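PDB 2EAE: alpha-fucosidase from Bifidobacterium bifidum, which acts as a 1,2-alpha-L-fucosidase of glycoside hydrolase family 95, most likely releasing terminal L-fucose from glycans, this chain being its catalytic domain. Local coordinates for residues D17-K22 with A754-Y759; G114-N119 with G550-D555; L161-A166 with A321-H326; G338-S343 with K367-T372; R819-V824 with T839-K844. The protein carries 1 engineered substitution. All blocks are in the same frame, centred on the assembly; numbering follows the deposited sequence.

Contacts 1, 2 and 3 join the N-terminal region to the catalytic region; contacts 1, 3 and 4 cluster at one side of the chain, while contact 5 stands apart in the C-terminal domain. Contacts 1 and 3 share the nine-stranded N-terminal sheet, their centres 17 Å apart, and touch where Asp-17 meets Ser-162 and Leu-161. Contact 4, centred 13 Å from contact 1, reaches it through Trp-18 against His-342 and Leu-756 against Leu-370. Along the chain, contact 1 closes a loop of more than 700 residues around contacts 2, 3 and 4, and contact 5 follows. Contact 2, its centre 50 Å from that of contact 1, lies on the opposite side of the chain's centre, so the two regions meet at well-separated places.

Contact 1. Residues D17-K22 with A754-Y759; sequences DWLWYK and ANLFDY
An edge strand of the nine-stranded N-terminal sheet, 18-21, presents Leu-19 and Tyr-21 to the loop 754-759 of the family 95 catalytic region, a small buried seam between two domains. Two residues apart on the strand, the side chains leave the same face, and both keep CG anti to the carbonyl carbon (chi1 -54° for Tyr-21), so that they advance side by side. The polar half of the seam is a single bond: Tyr-21 OH donates to Ala-754 O at 2.6 Å, with the carbonyl oxygen lying in the plane of the phenol ring at its edge. Seen from the carbonyl, the hydroxyl is tilted 19° from its plane. The apolar half is a meeting of methyl groups, Leu-19 CD2 lying 3.6 Å from Leu-756 CD1, while Leu-19 CD1 rests 3.8 Å from Asn-755 O. Thr-350 and Tyr-377 of the neighbouring helices close in on both leucines. The loop is held in shape from within, because Asn-755 OD1 accepts from Phe-757 N at 3.1 Å, and from outside, because Asn-755 ND2 donates to Thr-50 O and Gln-47 O. Further along, the same loop carries His-760 and Gln-764 of the fucose pocket. An Asx turn thus shapes this loop of the catalytic region where a beta-sandwich edge strand packs against the helical (alpha/alpha)6 barrel of a family 95 enzyme.

Contact 2. Residues G114-N119 with G550-D555; sequences GAETVN and GSSSGD
Van der Waals contact comes first here: Glu-116 CG lies 3.6 Å from Ser-552 CB, one methylene against the other. A second such touch sets Ser-551 OG 3.7 Å from Gly-114 CA. Gly-114 and Gly-550 have their CA atoms 4.9 Å apart. In this way the loop after helix 102-112 of the N-terminal region meets, at the surface, the loop between strands 547-548 and 557-564 of the catalytic region. Glycine at 114 is called for by the backbone, since it is the C-prime residue, with positive phi, of the Schellman motif that ends helix 102-112, with Ala-115 N bonded to Gln-110 O and Gly-114 N to Leu-111 O. The facing loop turns tightly as well, Ser-553 N donating to Gly-550 O at 3.1 Å.

Polar linkage between the loops runs through solvent. One water donates to Glu-116 O at 2.7 Å and is hydrogen-bonded to Ser-552 OG at 2.6 Å, a hydroxyl held between its own backbone N and carbonyl carbon (chi1 77°). Charge enters from outside, because the carboxylate of Glu-116 forms a salt bridge through OE1 with Lys-661, while Asp-573 takes the N-H of Gly-550 through OD2.

Contact 3. Residues L161-A166 with A321-H326; sequences LSKGKA and AHIDDH
Lys-163 and Ile-323 bring their backbones to 5.4 Å between CA atoms, and Gly-164 follows at 6.2 Å from His-326, as the turn 161-164 runs up to helix 315-330. His-326 does most of the work. Its ND1 donates to Ser-162 O at 3.3 Å with an N-H...O angle of 140°; the oxygen lies in the ring plane, yet the ring nitrogen stands well above the plane of that carbonyl. At the same time one ring face receives Gly-164 CA, centred 3.6 Å from the centroid in a CH-pi contact. Such closeness suits glycine, since a side chain there would run into the ring. Gly-164 also begins a G1 beta bulge, it and Lys-165 both facing Asn-160 in the hairpin of strands 155-160 and 165-171. Replacing His-326 with an alanine would probably leave Ser-162 O without this donor and open a gap over Gly-164.

One helical turn earlier, His-322 points its edge at the same bulge, CE1 lying 3.0 Å from Gly-164 O, while Phe-182 of the sheet stacks on the ring. Ile-323 CG1 adds apolar contact, 4.2 Å from Lys-163 CB. Ser-162 OG meanwhile accepts from Asp-17 N.

Contact 4. Residues G338-S343 with K367-T372; sequences GQSGHS and KRELET
Glu-369 sets CG anti to its own N (chi1 -177°) and stays extended beyond it, which carries its carboxylate out from the helix to Ser-340, whose hydroxyl is turned in between its own N and carbonyl carbon (chi1 39°). There Ser-340 OG donates to Glu-369 OE1 at 3.1 Å, meeting the anti side of the oxygen, 28° out of the carboxylate plane. The stem of the acid runs along the backbone of the loop, Glu-369 CG lying 3.3 Å from Ser-340 O, and Glu-369 OE2 ends 3.7 Å from Gly-341 CA. In the fold, this lays the loop between strand 334-336 and helix 350-359 across helix 364-385 of the catalytic region. A leucine in place of Glu-369 would probably leave the Ser-340 hydroxyl without its acceptor and free to turn. Gln-339 CB packs 3.7 Å from Glu-369 N, and Arg-368 CB sits 3.7 Å from Gln-339 CA. The far end of Arg-368 turns away along the helix, NH1 forming a salt bridge with Glu-371 OE1 at 3.2 Å.

Contact 5. Residues R819-V824 with T839-K844; sequences RGNFTV and TSNKGK
Phe-822 and Lys-844 cross at about a right angle, the ring carbon CZ of Phe-822 lying 3.8 Å from Lys-844 CB while the carbonyl oxygen of Lys-844 sits at the ring edge, in its plane. The extended lysine continues past the ring, its CD 3.8 Å from Gly-820 CA, and a water links its NZ to Arg-819 O. Asn-821 and Asn-841 likewise cross nearly at right angles, their amide planes 59° apart. Asn-821 ND2 is engaged by Ser-521 O. Thr-823 and Thr-839, by contrast, stand side by side, CB to CB 3.9 Å, as a hydrogen-bonded pair. Thr-823 N donates to Thr-839 O at 2.9 Å. In return, Thr-839 N donates to Thr-823 O at 2.8 Å. Asn-841 N adds a bond to Asn-821 O at 3.0 Å, nearly along the C=O axis. Where the strands part, a second water takes the N-H groups of Lys-842 and Lys-844 and donates to Gly-820 O. Nearby, Arg-819 NE holds Glu-519, a calcium-binding residue. Asn-821 and Phe-822 form a G1 beta bulge facing Ala-818, and the whole is an antiparallel hairpin, 822-829 with 832-840, in the C-terminal beta domain of family 95.

Contact 1. Residues D17-K22 with A754-Y759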
# COMPACT_ATOMS: atom_id res chain seq x y z
N ASP A 17 5.65 -1.50 -22.21
CA ASP A 17 4.23 -1.39 -21.79
C ASP A 17 3.86 0.09 -21.72
O ASP A 17 4.48 0.83 -20.99
CB ASP A 17 4.03 -2.02 -20.42
CG ASP A 17 4.49 -3.48 -20.36
OD1 ASP A 17 4.13 -4.25 -21.27
OD2 ASP A 17 5.18 -3.86 -19.37
N TRP A 18 2.86 0.50 -22.49
CA TRP A 18 2.39 1.89 -22.52
C TRP A 18 0.95 2.03 -22.07
O TRP A 18 0.12 1.18 -22.39
CB TRP A 18 2.41 2.38 -23.96
CG TRP A 18 3.77 2.79 -24.51
CD1 TRP A 18 5.02 2.51 -24.01
CD2 TRP A 18 3.97 3.53 -25.71
NE1 TRP A 18 5.99 3.06 -24.82
CE2 TRP A 18 5.37 3.69 -25.88
CE3 TRP A 18 3.10 4.06 -26.68
CZ2 TRP A 18 5.92 4.37 -26.98
CZ3 TRP A 18 3.64 4.76 -27.77
CH2 TRP A 18 5.04 4.91 -27.90
N LEU A 19 0.67 3.11 -21.36
CA LEU A 19 -0.69 3.69 -21.30
C LEU A 19 -0.60 4.87 -22.24
O LEU A 19 0.34 5.64 -22.17
CB LEU A 19 -1.07 4.20 -19.90
CG LEU A 19 -0.83 3.39 -18.62
CD1 LEU A 19 -1.63 4.09 -17.52
CD2 LEU A 19 -1.21 1.89 -18.77
N TRP A 20 -1.55 5.00 -23.15
CA TRP A 20 -1.39 6.01 -24.21
C TRP A 20 -2.74 6.55 -24.67
O TRP A 20 -3.76 5.85 -24.59
CB TRP A 20 -0.56 5.47 -25.40
CG TRP A 20 -1.13 4.30 -26.16
CD1 TRP A 20 -1.13 2.98 -25.78
CD2 TRP A 20 -1.73 4.35 -27.45
NE1 TRP A 20 -1.70 2.21 -26.77
CE2 TRP A 20 -2.10 3.02 -27.80
CE3 TRP A 20 -2.04 5.40 -28.32
CZ2 TRP A 20 -2.73 2.71 -29.00
CZ3 TRP A 20 -2.67 5.08 -29.52
CH2 TRP A 20 -3.02 3.73 -29.84
N TYR A 21 -2.72 7.83 -25.07
CA TYR A 21 -3.91 8.62 -25.33
C TYR A 21 -3.67 9.44 -26.58
O TYR A 21 -2.52 9.85 -26.84
CB TYR A 21 -4.25 9.51 -24.12
CG TYR A 21 -4.35 8.68 -22.86
CD1 TYR A 21 -5.57 8.15 -22.46
CD2 TYR A 21 -3.20 8.33 -22.13
CE1 TYR A 21 -5.65 7.33 -21.32
CE2 TYR A 21 -3.27 7.51 -21.01
CZ TYR A 21 -4.50 7.01 -20.61
OH TYR A 21 -4.57 6.18 -19.52
N LYS A 22 -4.74 9.65 -27.35
CA LYS A 22 -4.71 10.39 -28.61
C LYS A 22 -5.08 11.88 -28.45
O LYS A 22 -5.34 12.57 -29.44
CB LYS A 22 -5.65 9.74 -29.65
CG LYS A 22 -5.27 8.31 -30.16
CD LYS A 22 -3.77 8.14 -30.40
CE LYS A 22 -3.19 9.14 -31.42
NZ LYS A 22 -1.80 8.81 -31.78
N ALA A 754 -9.85 6.81 -16.53
CA ALA A 754 -9.15 6.69 -17.85
C ALA A 754 -7.61 6.55 -17.76
O ALA A 754 -6.97 5.98 -18.67
CB ALA A 754 -9.52 7.89 -18.75
N ASN A 755 -7.04 7.08 -16.68
CA ASN A 755 -5.59 6.98 -16.42
C ASN A 755 -5.25 5.78 -15.57
O ASN A 755 -4.12 5.64 -15.06
CB ASN A 755 -5.04 8.24 -15.75
CG ASN A 755 -5.68 8.50 -14.38
OD1 ASN A 755 -6.57 7.77 -13.93
ND2 ASN A 755 -5.24 9.58 -13.72
N LEU A 756 -6.25 4.92 -15.39
CA LEU A 756 -6.13 3.66 -14.66
C LEU A 756 -5.92 3.82 -13.15
O LEU A 756 -5.67 2.83 -12.49
CB LEU A 756 -5.09 2.72 -15.29
CG LEU A 756 -5.35 2.34 -16.77
CD1 LEU A 756 -4.40 1.24 -17.20
CD2 LEU A 756 -6.81 1.87 -17.02
N PHE A 757 -6.03 5.05 -12.64
CA PHE A 757 -6.12 5.27 -11.18
C PHE A 757 -7.42 4.63 -10.64
O PHE A 757 -8.51 4.86 -11.18
CB PHE A 757 -6.19 6.75 -10.84
CG PHE A 757 -4.85 7.43 -10.66
CD1 PHE A 757 -3.68 6.70 -10.50
CD2 PHE A 757 -4.81 8.83 -10.52
CE1 PHE A 757 -2.45 7.36 -10.29
CE2 PHE A 757 -3.58 9.50 -10.35
CZ PHE A 757 -2.40 8.75 -10.22
N ASP A 758 -7.28 3.84 -9.58
CA ASP A 758 -8.41 3.24 -8.85
C ASP A 758 -9.17 4.32 -8.11
O ASP A 758 -8.57 5.33 -7.72
CB ASP A 758 -7.90 2.24 -7.80
CG ASP A 758 -8.95 1.20 -7.44
OD1 ASP A 758 -9.39 0.46 -8.35
OD2 ASP A 758 -9.31 1.15 -6.25
N TYR A 759 -10.47 4.11 -7.88
CA TYR A 759 -11.25 5.14 -7.19
C TYR A 759 -12.28 4.62 -6.21
O TYR A 759 -12.76 3.49 -6.33
CB TYR A 759 -11.91 6.12 -8.21
CG TYR A 759 -13.08 5.66 -9.07
CD1 TYR A 759 -14.38 5.55 -8.56
CD2 TYR A 759 -12.90 5.40 -10.43
CE1 TYR A 759 -15.47 5.18 -9.38
CE2 TYR A 759 -13.97 5.02 -11.26
CZ TYR A 759 -15.25 4.93 -10.73
OH TYR A 759 -16.32 4.58 -11.53

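Contact 2. Residues G114-N119 with G550-D555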
# COMPACT_ATOMS: atom_id res chain seq x y z
N GLY A 114 -20.84 -8.24 31.85
CA GLY A 114 -21.96 -8.65 31.01
C GLY A 114 -22.50 -7.67 30.00
O GLY A 114 -23.29 -8.07 29.15
N ALA A 115 -22.10 -6.40 30.06
CA ALA A 115 -22.55 -5.43 29.06
C ALA A 115 -22.22 -5.93 27.63
O ALA A 115 -21.16 -6.52 27.41
CB ALA A 115 -21.89 -4.06 29.31
N GLU A 116 -23.12 -5.69 26.67
CA GLU A 116 -22.81 -5.99 25.26
C GLU A 116 -22.06 -4.85 24.61
O GLU A 116 -21.26 -5.07 23.68
CB GLU A 116 -24.07 -6.32 24.47
CG GLU A 116 -24.62 -7.67 24.82
CD GLU A 116 -25.79 -8.10 23.96
OE1 GLU A 116 -26.64 -7.24 23.62
OE2 GLU A 116 -25.86 -9.32 23.64
N THR A 117 -22.34 -3.63 25.08
CA THR A 117 -21.63 -2.42 24.66
C THR A 117 -21.51 -1.49 25.85
O THR A 117 -22.22 -1.64 26.87
CB THR A 117 -22.33 -1.63 23.50
OG1 THR A 117 -23.64 -1.22 23.90
CG2 THR A 117 -22.40 -2.43 22.18
N VAL A 118 -20.60 -0.52 25.69
CA VAL A 118 -20.40 0.58 26.61
C VAL A 118 -20.38 1.92 25.87
O VAL A 118 -20.37 1.96 24.63
CB VAL A 118 -19.07 0.39 27.39
CG1 VAL A 118 -19.22 -0.76 28.34
CG2 VAL A 118 -17.87 0.14 26.40
N ASN A 119 -20.40 3.01 26.61
CA ASN A 119 -20.23 4.33 26.05
C ASN A 119 -18.76 4.69 25.99
O ASN A 119 -18.17 5.04 27.00
CB ASN A 119 -20.99 5.37 26.88
CG ASN A 119 -20.88 6.76 26.30
OD1 ASN A 119 -19.96 7.06 25.52
ND2 ASN A 119 -21.83 7.62 26.64
N GLY A 550 -16.60 -10.97 29.24
CA GLY A 550 -17.93 -11.19 29.85
C GLY A 550 -18.83 -12.07 28.99
O GLY A 550 -18.42 -12.64 27.95
N SER A 551 -20.09 -12.18 29.44
CA SER A 551 -21.00 -13.16 28.83
C SER A 551 -21.34 -12.88 27.35
O SER A 551 -21.66 -13.81 26.63
CB SER A 551 -22.29 -13.32 29.67
OG SER A 551 -22.87 -12.06 29.91
N SER A 552 -21.24 -11.63 26.91
CA SER A 552 -21.55 -11.27 25.51
C SER A 552 -20.56 -11.88 24.52
O SER A 552 -20.90 -12.04 23.35
CB SER A 552 -21.67 -9.75 25.32
OG SER A 552 -20.41 -9.09 25.27
N SER A 553 -19.36 -12.25 25.00
CA SER A 553 -18.34 -12.79 24.10
C SER A 553 -17.86 -14.20 24.46
O SER A 553 -16.95 -14.73 23.86
CB SER A 553 -17.19 -11.78 23.90
OG SER A 553 -17.64 -10.66 23.17
N GLY A 554 -18.49 -14.82 25.45
CA GLY A 554 -18.28 -16.24 25.69
C GLY A 554 -17.04 -16.54 26.50
O GLY A 554 -16.59 -15.71 27.29
N ASP A 555 -16.49 -17.73 26.30
CA ASP A 555 -15.35 -18.22 27.07
C ASP A 555 -14.06 -18.02 26.29
O ASP A 555 -13.67 -18.88 25.48
CB ASP A 555 -15.53 -19.69 27.41
CG ASP A 555 -14.43 -20.23 28.32
OD1 ASP A 555 -13.74 -19.44 29.02
OD2 ASP A 555 -14.25 -21.47 28.33
O HOH W 1 -20.00 -7.44 23.26

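Contact 3. Residues L161-A166 with A321-H326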
# COMPACT_ATOMS: atom_id res chain seq x y z
N LEU A 161 5.68 2.54 -18.89
CA LEU A 161 5.83 1.95 -17.58
C LEU A 161 7.18 1.25 -17.50
O LEU A 161 7.75 1.14 -16.43
CB LEU A 161 4.74 0.90 -17.34
CG LEU A 161 3.27 1.33 -17.49
CD1 LEU A 161 2.38 0.16 -17.03
CD2 LEU A 161 3.04 2.58 -16.68
N SER A 162 7.65 0.79 -18.66
CA SER A 162 8.84 -0.04 -18.76
C SER A 162 10.08 0.82 -18.57
O SER A 162 11.06 0.39 -17.95
CB SER A 162 8.92 -0.74 -20.13
OG SER A 162 7.86 -1.66 -20.37
N LYS A 163 10.04 2.04 -19.08
CA LYS A 163 11.17 2.96 -18.93
C LYS A 163 10.96 4.02 -17.84
O LYS A 163 11.82 4.82 -17.57
CB LYS A 163 11.50 3.63 -20.28
CG LYS A 163 12.10 2.70 -21.30
CD LYS A 163 12.77 3.54 -22.42
CE LYS A 163 13.20 2.69 -23.61
NZ LYS A 163 13.38 1.26 -23.24
N GLY A 164 9.78 4.03 -17.22
CA GLY A 164 9.50 5.01 -16.17
C GLY A 164 9.50 6.45 -16.63
O GLY A 164 10.10 7.31 -16.00
N LYS A 165 8.83 6.72 -17.75
CA LYS A 165 8.78 8.07 -18.28
C LYS A 165 7.48 8.35 -19.02
O LYS A 165 6.83 7.44 -19.56
CB LYS A 165 9.99 8.34 -19.19
CG LYS A 165 9.95 7.61 -20.51
CD LYS A 165 11.35 7.54 -21.16
CE LYS A 165 11.26 7.21 -22.67
NZ LYS A 165 11.06 8.45 -23.46
N ALA A 166 7.15 9.63 -19.05
CA ALA A 166 5.95 10.14 -19.70
C ALA A 166 6.43 10.84 -20.97
O ALA A 166 7.53 11.38 -21.00
CB ALA A 166 5.24 11.14 -18.79
N ALA A 321 20.98 6.25 -16.37
CA ALA A 321 21.02 5.79 -14.98
C ALA A 321 19.60 5.61 -14.41
O ALA A 321 19.36 4.72 -13.62
CB ALA A 321 21.79 6.78 -14.13
N HIS A 322 18.69 6.48 -14.83
CA HIS A 322 17.30 6.35 -14.41
C HIS A 322 16.64 5.11 -15.02
O HIS A 322 16.03 4.29 -14.29
CB HIS A 322 16.50 7.59 -14.77
CG HIS A 322 15.03 7.37 -14.70
ND1 HIS A 322 14.25 7.20 -15.82
CD2 HIS A 322 14.20 7.25 -13.64
CE1 HIS A 322 12.99 7.00 -15.45
NE2 HIS A 322 12.94 7.04 -14.13
N ILE A 323 16.78 4.94 -16.33
CA ILE A 323 16.17 3.81 -17.00
C ILE A 323 16.75 2.50 -16.46
O ILE A 323 16.05 1.53 -16.23
CB ILE A 323 16.34 3.90 -18.54
CG1 ILE A 323 15.31 4.85 -19.16
CG2 ILE A 323 16.15 2.53 -19.16
CD1 ILE A 323 15.42 6.28 -18.79
N ASP A 324 18.07 2.50 -16.25
CA ASP A 324 18.73 1.37 -15.67
C ASP A 324 18.12 0.97 -14.31
O ASP A 324 17.76 -0.19 -14.11
CB ASP A 324 20.23 1.67 -15.49
CG ASP A 324 21.01 1.50 -16.78
OD1 ASP A 324 20.39 1.14 -17.83
OD2 ASP A 324 22.25 1.72 -16.75
N ASP A 325 18.01 1.96 -13.44
CA ASP A 325 17.50 1.83 -12.09
C ASP A 325 16.02 1.42 -12.11
O ASP A 325 15.63 0.50 -11.43
CB ASP A 325 17.63 3.17 -11.38
CG ASP A 325 16.88 3.21 -10.06
OD1 ASP A 325 17.38 2.60 -9.08
OD2 ASP A 325 15.79 3.84 -10.01
N HIS A 326 15.21 2.16 -12.88
CA HIS A 326 13.78 1.81 -13.01
C HIS A 326 13.53 0.39 -13.52
O HIS A 326 12.81 -0.40 -12.88
CB HIS A 326 13.06 2.82 -13.91
CG HIS A 326 11.59 2.57 -13.98
ND1 HIS A 326 11.01 1.79 -14.97
CD2 HIS A 326 10.59 2.91 -13.13
CE1 HIS A 326 9.71 1.70 -14.74
NE2 HIS A 326 9.43 2.39 -13.64

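Contact 4. Residues G338-S343 with K367-T372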
# COMPACT_ATOMS: atom_id res chain seq x y z
N GLY A 338 -1.68 -13.38 -23.25
CA GLY A 338 -2.08 -13.27 -24.65
C GLY A 338 -2.66 -11.89 -24.98
O GLY A 338 -3.49 -11.75 -25.90
N GLN A 339 -2.19 -10.88 -24.24
CA GLN A 339 -2.57 -9.49 -24.44
C GLN A 339 -2.12 -8.95 -25.79
O GLN A 339 -1.04 -9.32 -26.29
CB GLN A 339 -1.84 -8.54 -23.50
CG GLN A 339 -1.61 -8.88 -22.13
CD GLN A 339 -0.44 -9.78 -21.89
OE1 GLN A 339 0.74 -9.38 -21.72
NE2 GLN A 339 -0.78 -11.00 -21.75
N SER A 340 -2.91 -8.00 -26.31
CA SER A 340 -2.39 -7.02 -27.26
C SER A 340 -1.58 -5.96 -26.51
O SER A 340 -1.52 -5.94 -25.26
CB SER A 340 -3.55 -6.39 -28.09
OG SER A 340 -4.70 -6.16 -27.28
N GLY A 341 -0.90 -5.10 -27.27
CA GLY A 341 -0.21 -3.93 -26.71
C GLY A 341 -0.21 -2.75 -27.68
O GLY A 341 -0.90 -2.81 -28.71
N HIS A 342 0.57 -1.71 -27.38
CA HIS A 342 0.59 -0.48 -28.19
C HIS A 342 1.12 -0.68 -29.63
O HIS A 342 0.81 0.10 -30.51
CB HIS A 342 1.31 0.69 -27.47
CG HIS A 342 2.82 0.66 -27.55
ND1 HIS A 342 3.61 0.04 -26.60
CD2 HIS A 342 3.67 1.21 -28.45
CE1 HIS A 342 4.88 0.19 -26.93
NE2 HIS A 342 4.95 0.91 -28.04
N SER A 343 1.91 -1.74 -29.82
CA SER A 343 2.53 -2.12 -31.11
C SER A 343 1.72 -3.11 -31.93
O SER A 343 2.07 -3.40 -33.09
CB SER A 343 3.88 -2.81 -30.86
OG SER A 343 4.73 -1.95 -30.14
N LYS A 367 -9.19 -7.41 -23.59
CA LYS A 367 -9.44 -7.67 -22.17
C LYS A 367 -8.13 -8.03 -21.45
O LYS A 367 -7.87 -7.56 -20.33
CB LYS A 367 -10.47 -8.81 -21.98
CG LYS A 367 -11.91 -8.39 -22.33
CD LYS A 367 -12.91 -9.46 -21.81
CE LYS A 367 -13.01 -9.45 -20.27
NZ LYS A 367 -13.77 -10.66 -19.74
N ARG A 368 -7.33 -8.89 -22.07
CA ARG A 368 -6.04 -9.31 -21.48
C ARG A 368 -5.05 -8.13 -21.39
O ARG A 368 -4.30 -8.03 -20.40
CB ARG A 368 -5.43 -10.48 -22.28
CG ARG A 368 -6.28 -11.70 -22.30
CD ARG A 368 -6.79 -12.10 -20.88
NE ARG A 368 -7.70 -13.21 -21.07
CZ ARG A 368 -8.99 -13.20 -20.81
NH1 ARG A 368 -9.59 -12.15 -20.27
NH2 ARG A 368 -9.70 -14.29 -21.06
N GLU A 369 -5.10 -7.24 -22.38
CA GLU A 369 -4.30 -6.01 -22.37
C GLU A 369 -4.68 -5.15 -21.17
O GLU A 369 -3.81 -4.77 -20.44
CB GLU A 369 -4.42 -5.17 -23.64
CG GLU A 369 -3.50 -3.91 -23.62
CD GLU A 369 -3.54 -3.10 -24.91
OE1 GLU A 369 -4.23 -3.49 -25.87
OE2 GLU A 369 -2.91 -2.01 -24.96
N LEU A 370 -5.97 -4.88 -20.96
CA LEU A 370 -6.36 -4.09 -19.79
C LEU A 370 -6.00 -4.75 -18.45
O LEU A 370 -5.45 -4.08 -17.55
CB LEU A 370 -7.82 -3.63 -19.86
CG LEU A 370 -8.21 -2.64 -18.75
CD1 LEU A 370 -7.48 -1.31 -19.04
CD2 LEU A 370 -9.72 -2.42 -18.68
N GLU A 371 -6.26 -6.06 -18.32
CA GLU A 371 -6.04 -6.75 -17.05
C GLU A 371 -4.54 -6.76 -16.73
O GLU A 371 -4.11 -6.50 -15.60
CB GLU A 371 -6.62 -8.18 -17.13
CG GLU A 371 -8.16 -8.18 -17.13
CD GLU A 371 -8.79 -9.41 -17.83
OE1 GLU A 371 -8.07 -10.42 -18.11
OE2 GLU A 371 -10.03 -9.36 -18.09
N THR A 372 -3.72 -7.02 -17.75
CA THR A 372 -2.29 -7.03 -17.48
C THR A 372 -1.69 -5.64 -17.33
O THR A 372 -0.77 -5.46 -16.57
CB THR A 372 -1.47 -7.84 -18.55
OG1 THR A 372 -1.65 -7.25 -19.83
CG2 THR A 372 -1.88 -9.35 -18.56
O HOH W 2 -4.35 -2.81 -28.17

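Contact 5. Residues R819-V824 with T839-K844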
# COMPACT_ATOMS: atom_id res chain seq x y z
N ARG A 819 7.26 -17.02 -0.24
CA ARG A 819 7.84 -17.03 1.11
C ARG A 819 8.88 -18.14 1.20
O ARG A 819 8.70 -19.20 0.60
CB ARG A 819 6.74 -17.22 2.16
CG ARG A 819 5.96 -15.94 2.45
CD ARG A 819 4.70 -16.27 3.32
NE ARG A 819 3.77 -15.14 3.45
CZ ARG A 819 2.85 -14.81 2.55
NH1 ARG A 819 2.76 -15.48 1.41
NH2 ARG A 819 2.03 -13.80 2.80
N GLY A 820 9.90 -17.90 2.00
CA GLY A 820 11.11 -18.75 2.01
C GLY A 820 12.13 -18.23 1.01
O GLY A 820 13.28 -18.72 0.97
N ASN A 821 11.72 -17.27 0.18
CA ASN A 821 12.60 -16.60 -0.79
C ASN A 821 12.87 -17.48 -2.02
O ASN A 821 14.03 -17.82 -2.32
CB ASN A 821 13.89 -16.07 -0.14
CG ASN A 821 14.50 -14.91 -0.91
OD1 ASN A 821 14.16 -14.65 -2.08
ND2 ASN A 821 15.43 -14.24 -0.29
N PHE A 822 11.80 -17.84 -2.72
CA PHE A 822 11.89 -18.53 -4.01
C PHE A 822 11.38 -17.60 -5.12
O PHE A 822 10.34 -16.97 -4.94
CB PHE A 822 11.10 -19.83 -3.99
CG PHE A 822 11.61 -20.85 -2.98
CD1 PHE A 822 12.59 -21.77 -3.34
CD2 PHE A 822 11.12 -20.87 -1.66
CE1 PHE A 822 13.07 -22.74 -2.41
CE2 PHE A 822 11.61 -21.80 -0.71
CZ PHE A 822 12.58 -22.73 -1.11
N THR A 823 12.10 -17.48 -6.24
CA THR A 823 11.54 -16.83 -7.45
C THR A 823 10.81 -17.89 -8.28
O THR A 823 11.28 -19.00 -8.41
CB THR A 823 12.58 -15.99 -8.23
OG1 THR A 823 13.28 -15.14 -7.33
CG2 THR A 823 11.91 -15.08 -9.27
N VAL A 824 9.61 -17.56 -8.78
CA VAL A 824 8.70 -18.54 -9.33
C VAL A 824 8.26 -18.01 -10.70
O VAL A 824 7.77 -16.87 -10.84
CB VAL A 824 7.44 -18.72 -8.43
CG1 VAL A 824 6.42 -19.64 -9.09
CG2 VAL A 824 7.81 -19.20 -6.98
N THR A 839 13.50 -20.68 -8.50
CA THR A 839 14.85 -20.25 -8.17
C THR A 839 14.97 -20.15 -6.66
O THR A 839 14.29 -19.34 -6.04
CB THR A 839 15.19 -18.89 -8.79
OG1 THR A 839 14.97 -18.94 -10.21
CG2 THR A 839 16.66 -18.47 -8.49
N SER A 840 15.84 -20.97 -6.06
CA SER A 840 16.02 -20.91 -4.61
C SER A 840 17.02 -19.83 -4.31
O SER A 840 18.18 -19.95 -4.70
CB SER A 840 16.52 -22.24 -4.07
OG SER A 840 16.71 -22.15 -2.67
N ASN A 841 16.57 -18.76 -3.65
CA ASN A 841 17.48 -17.66 -3.34
C ASN A 841 18.22 -17.83 -2.02
O ASN A 841 19.21 -17.18 -1.80
CB ASN A 841 16.75 -16.31 -3.35
CG ASN A 841 16.07 -16.03 -4.68
OD1 ASN A 841 14.86 -15.79 -4.74
ND2 ASN A 841 16.85 -16.06 -5.75
N LYS A 842 17.74 -18.69 -1.14
CA LYS A 842 18.38 -18.83 0.18
C LYS A 842 18.81 -20.27 0.51
O LYS A 842 19.31 -20.53 1.60
CB LYS A 842 17.45 -18.33 1.30
CG LYS A 842 17.26 -16.81 1.35
CD LYS A 842 18.57 -16.08 1.55
CE LYS A 842 18.94 -15.95 3.02
NZ LYS A 842 19.69 -14.66 3.29
N GLY A 843 18.59 -21.19 -0.42
CA GLY A 843 18.85 -22.61 -0.18
C GLY A 843 17.88 -23.34 0.74
O GLY A 843 18.23 -24.39 1.30
N LYS A 844 16.66 -22.82 0.90
CA LYS A 844 15.67 -23.49 1.76
C LYS A 844 15.07 -24.72 1.08
O LYS A 844 14.91 -24.75 -0.14
CB LYS A 844 14.55 -22.51 2.16
CG LYS A 844 13.63 -22.97 3.31
CD LYS A 844 12.62 -21.88 3.66
CE LYS A 844 11.71 -22.30 4.81
NZ LYS A 844 10.54 -21.39 4.95
O HOH W 3 9.02 -21.67 2.67
O HOH W 4 15.39 -20.28 -0.61
O HOH W 5 12.11 -18.92 -11.49